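Local coordinates for protein carbohydrate binding module (Escherichia coli, PDB 2XFE) that binds carbohydrate through a calcium ion that ligates sugar hydroxyls directly, here those of a bound galactose, and probably recognises xylan as related modules do, at residues G59-V64 and W99-G104. Sequence-based numbering, arbitrary orientation.
Sequences GRDVQV and WLHCNG. With CA (calcium ion), chain C; GAL (beta-D-galactopyranose), chain B; GAL (beta-D-galactopyranose), chain D.
Asp61 OD2 lies 2.3 Å from a calcium ion that Arg60 O and His101 O also ligate, so one carboxylate and two carbonyls, hard oxygen donors, draw the loops 59-61 and 101-103 together. Asp56, a water, and O2 and O3 of one galactose complete the site, so the metal holds the sugar. With CG beside the backbone N (chi1 -69°), the Asp61 carboxylate is directed at the ion, while its OD1 meets the edge of the His101 ring, 3.7 Å from ND1. O3 of the second galactose lies over a face of that imidazole. Behind the site, Val62 and Leu100 form an antiparallel hydrogen-bonded pair, Leu100 N to Val62 O at 2.7 Å. On the face bearing Gln63 and Trp99, the flat indole suits the extended Gln63: Gln63 CB sits 3.6 Å from the centroid of the Trp99 six-membered ring, directly over the face, a CH-pi contact, and the amide stacks 11° from parallel, its NE2 hydrogen-bonded to Glu98 OE1. Replacing Trp99 with alanine removes the indole, which is likely to leave Gln63 without a stacking partner, held chiefly by Glu98. On the reverse face, the branched Val62 and Leu100 pack against Phe53 of strand 48-53, linking strands 62-69 and 99-100 to the second sheet.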
loop_
_atom_site.group_PDB
_atom_site.type_symbol
_atom_site.label_atom_id
_atom_site.label_comp_id
_atom_site.label_asym_id
_atom_site.label_seq_id
_atom_site.Cartn_x
_atom_site.Cartn_y
_atom_site.Cartn_z
ATOM N N GLY A 59 -9.756 2.784 14.816
ATOM C CA GLY A 59 -8.645 2.003 15.318
ATOM C C GLY A 59 -7.700 1.296 14.303
ATOM O O GLY A 59 -6.698 0.742 14.674
ATOM N N ARG A 60 -8.013 1.391 12.998
ATOM C CA ARG A 60 -7.244 0.725 11.942
ATOM C C ARG A 60 -6.432 1.795 11.121
ATOM O O ARG A 60 -6.990 2.776 10.727
ATOM C CB ARG A 60 -8.187 0.018 10.959
ATOM C CG ARG A 60 -8.997 -1.147 11.592
ATOM C CD ARG A 60 -9.850 -1.822 10.564
ATOM N NE ARG A 60 -10.671 -2.862 11.110
ATOM C CZ ARG A 60 -11.764 -3.326 10.579
ATOM N NH1 ARG A 60 -12.278 -2.783 9.488
ATOM N NH2 ARG A 60 -12.386 -4.321 11.211
ATOM N N ASP A 61 -5.157 1.533 10.855
ATOM C CA ASP A 61 -4.267 2.356 10.024
ATOM C C ASP A 61 -3.230 1.430 9.410
ATOM O O ASP A 61 -2.832 0.468 10.061
ATOM C CB ASP A 61 -3.448 3.387 10.809
ATOM C CG ASP A 61 -4.282 4.530 11.389
ATOM O OD1 ASP A 61 -3.848 5.066 12.427
ATOM O OD2 ASP A 61 -5.272 4.949 10.770
ATOM N N VAL A 62 -2.786 1.736 8.192
ATOM C CA VAL A 62 -1.808 0.906 7.478
ATOM C C VAL A 62 -0.527 1.694 7.324
ATOM O O VAL A 62 -0.573 2.936 7.146
ATOM C CB VAL A 62 -2.382 0.442 6.112
ATOM C CG1 VAL A 62 -1.261 -0.100 5.235
ATOM C CG2 VAL A 62 -3.495 -0.610 6.332
ATOM N N GLN A 63 0.600 0.994 7.410
ATOM C CA GLN A 63 1.923 1.493 7.136
ATOM C C GLN A 63 2.587 0.552 6.153
ATOM O O GLN A 63 2.732 -0.678 6.364
ATOM C CB GLN A 63 2.743 1.622 8.413
ATOM C CG GLN A 63 4.028 2.372 8.256
ATOM C CD GLN A 63 5.005 2.183 9.463
ATOM O OE1 GLN A 63 4.747 1.399 10.397
ATOM N NE2 GLN A 63 6.169 2.848 9.373
ATOM N N VAL A 64 2.986 1.131 5.029
ATOM C CA VAL A 64 3.677 0.370 3.984
ATOM C C VAL A 64 5.089 0.922 3.977
ATOM O O VAL A 64 5.298 2.112 3.781
ATOM C CB VAL A 64 3.009 0.544 2.584
ATOM C CG1 VAL A 64 3.797 -0.166 1.561
ATOM C CG2 VAL A 64 1.589 0.065 2.601
ATOM N N TRP A 99 2.229 6.012 5.392
ATOM C CA TRP A 99 0.969 5.789 6.117
ATOM C C TRP A 99 -0.270 5.913 5.253
ATOM O O TRP A 99 -0.376 6.817 4.401
ATOM C CB TRP A 99 0.905 6.701 7.344
ATOM C CG TRP A 99 1.840 6.250 8.424
ATOM C CD1 TRP A 99 3.120 6.637 8.569
ATOM C CD2 TRP A 99 1.612 5.239 9.434
ATOM N NE1 TRP A 99 3.709 5.963 9.595
ATOM C CE2 TRP A 99 2.792 5.129 10.174
ATOM C CE3 TRP A 99 0.513 4.488 9.826
ATOM C CZ2 TRP A 99 2.918 4.232 11.226
ATOM C CZ3 TRP A 99 0.650 3.611 10.862
ATOM C CH2 TRP A 99 1.798 3.512 11.570
ATOM N N LEU A 100 -1.207 4.983 5.449
ATOM C CA LEU A 100 -2.554 5.130 4.983
ATOM C C LEU A 100 -3.433 5.092 6.239
ATOM O O LEU A 100 -3.695 4.028 6.781
ATOM C CB LEU A 100 -2.942 4.002 4.046
ATOM C CG LEU A 100 -2.143 3.991 2.744
ATOM C CD1 LEU A 100 -2.272 2.731 1.924
ATOM C CD2 LEU A 100 -2.676 5.096 1.860
ATOM N N HIS A 101 -3.841 6.276 6.685
ATOM C CA HIS A 101 -4.734 6.461 7.881
ATOM C C HIS A 101 -6.197 6.327 7.493
ATOM O O HIS A 101 -6.992 5.747 8.228
ATOM C CB HIS A 101 -4.530 7.821 8.561
ATOM C CG HIS A 101 -3.125 8.104 8.949
ATOM N ND1 HIS A 101 -2.548 7.609 10.099
ATOM C CD2 HIS A 101 -2.163 8.815 8.316
ATOM C CE1 HIS A 101 -1.292 7.998 10.164
ATOM N NE2 HIS A 101 -1.047 8.761 9.103
ATOM N N CYS A 102 -6.572 6.868 6.350
ATOM C CA CYS A 102 -7.900 6.697 5.778
ATOM C C CYS A 102 -7.870 5.715 4.607
ATOM O O CYS A 102 -6.785 5.380 4.082
ATOM C CB CYS A 102 -8.343 8.060 5.238
ATOM S SG CYS A 102 -8.095 9.472 6.417
ATOM N N ASN A 103 -9.047 5.262 4.160
ATOM C CA ASN A 103 -9.084 4.446 2.943
ATOM C C ASN A 103 -8.462 5.208 1.788
ATOM O O ASN A 103 -8.657 6.412 1.666
ATOM C CB ASN A 103 -10.513 4.054 2.559
ATOM C CG ASN A 103 -11.094 2.976 3.472
ATOM O OD1 ASN A 103 -10.372 2.088 3.964
ATOM N ND2 ASN A 103 -12.419 3.070 3.693
ATOM N N GLY A 104 -7.719 4.512 0.949
ATOM C CA GLY A 104 -6.938 5.178 -0.055
ATOM C C GLY A 104 -5.807 4.260 -0.481
ATOM O O GLY A 104 -5.738 3.062 -0.079
HETATM CA CA CA C . -7.548 4.990 10.379
HETATM C C1 GAL B . -7.903 9.712 11.468
HETATM C C2 GAL B . -8.091 8.214 11.104
HETATM C C3 GAL B . -9.090 7.849 10.022
HETATM C C4 GAL B . -10.343 8.750 10.066
HETATM C C5 GAL B . -9.940 10.230 10.318
HETATM C C6 GAL B . -11.208 11.096 10.495
HETATM O O2 GAL B . -6.944 7.375 11.068
HETATM O O3 GAL B . -9.396 6.459 10.148
HETATM O O4 GAL B . -11.270 8.368 11.082
HETATM O O5 GAL B . -9.039 10.541 11.374
HETATM O O6 GAL B . -10.887 12.399 10.172
HETATM C C1 GAL D . -5.090 11.671 15.106
HETATM C C2 GAL D . -4.628 10.578 14.188
HETATM C C3 GAL D . -4.841 10.962 12.726
HETATM C C4 GAL D . -6.289 11.245 12.431
HETATM C C5 GAL D . -6.762 12.212 13.526
HETATM C C6 GAL D . -8.203 12.620 13.373
HETATM O O1 GAL D . -4.776 11.246 16.453
HETATM O O2 GAL D . -3.278 10.440 14.410
HETATM O O3 GAL D . -4.415 9.927 11.924
HETATM O O4 GAL D . -6.972 9.974 12.510
HETATM O O5 GAL D . -6.479 11.756 14.855
HETATM O O6 GAL D . -8.507 13.403 14.523
HETATM O O HOH W 1 -8.181 4.836 12.612
#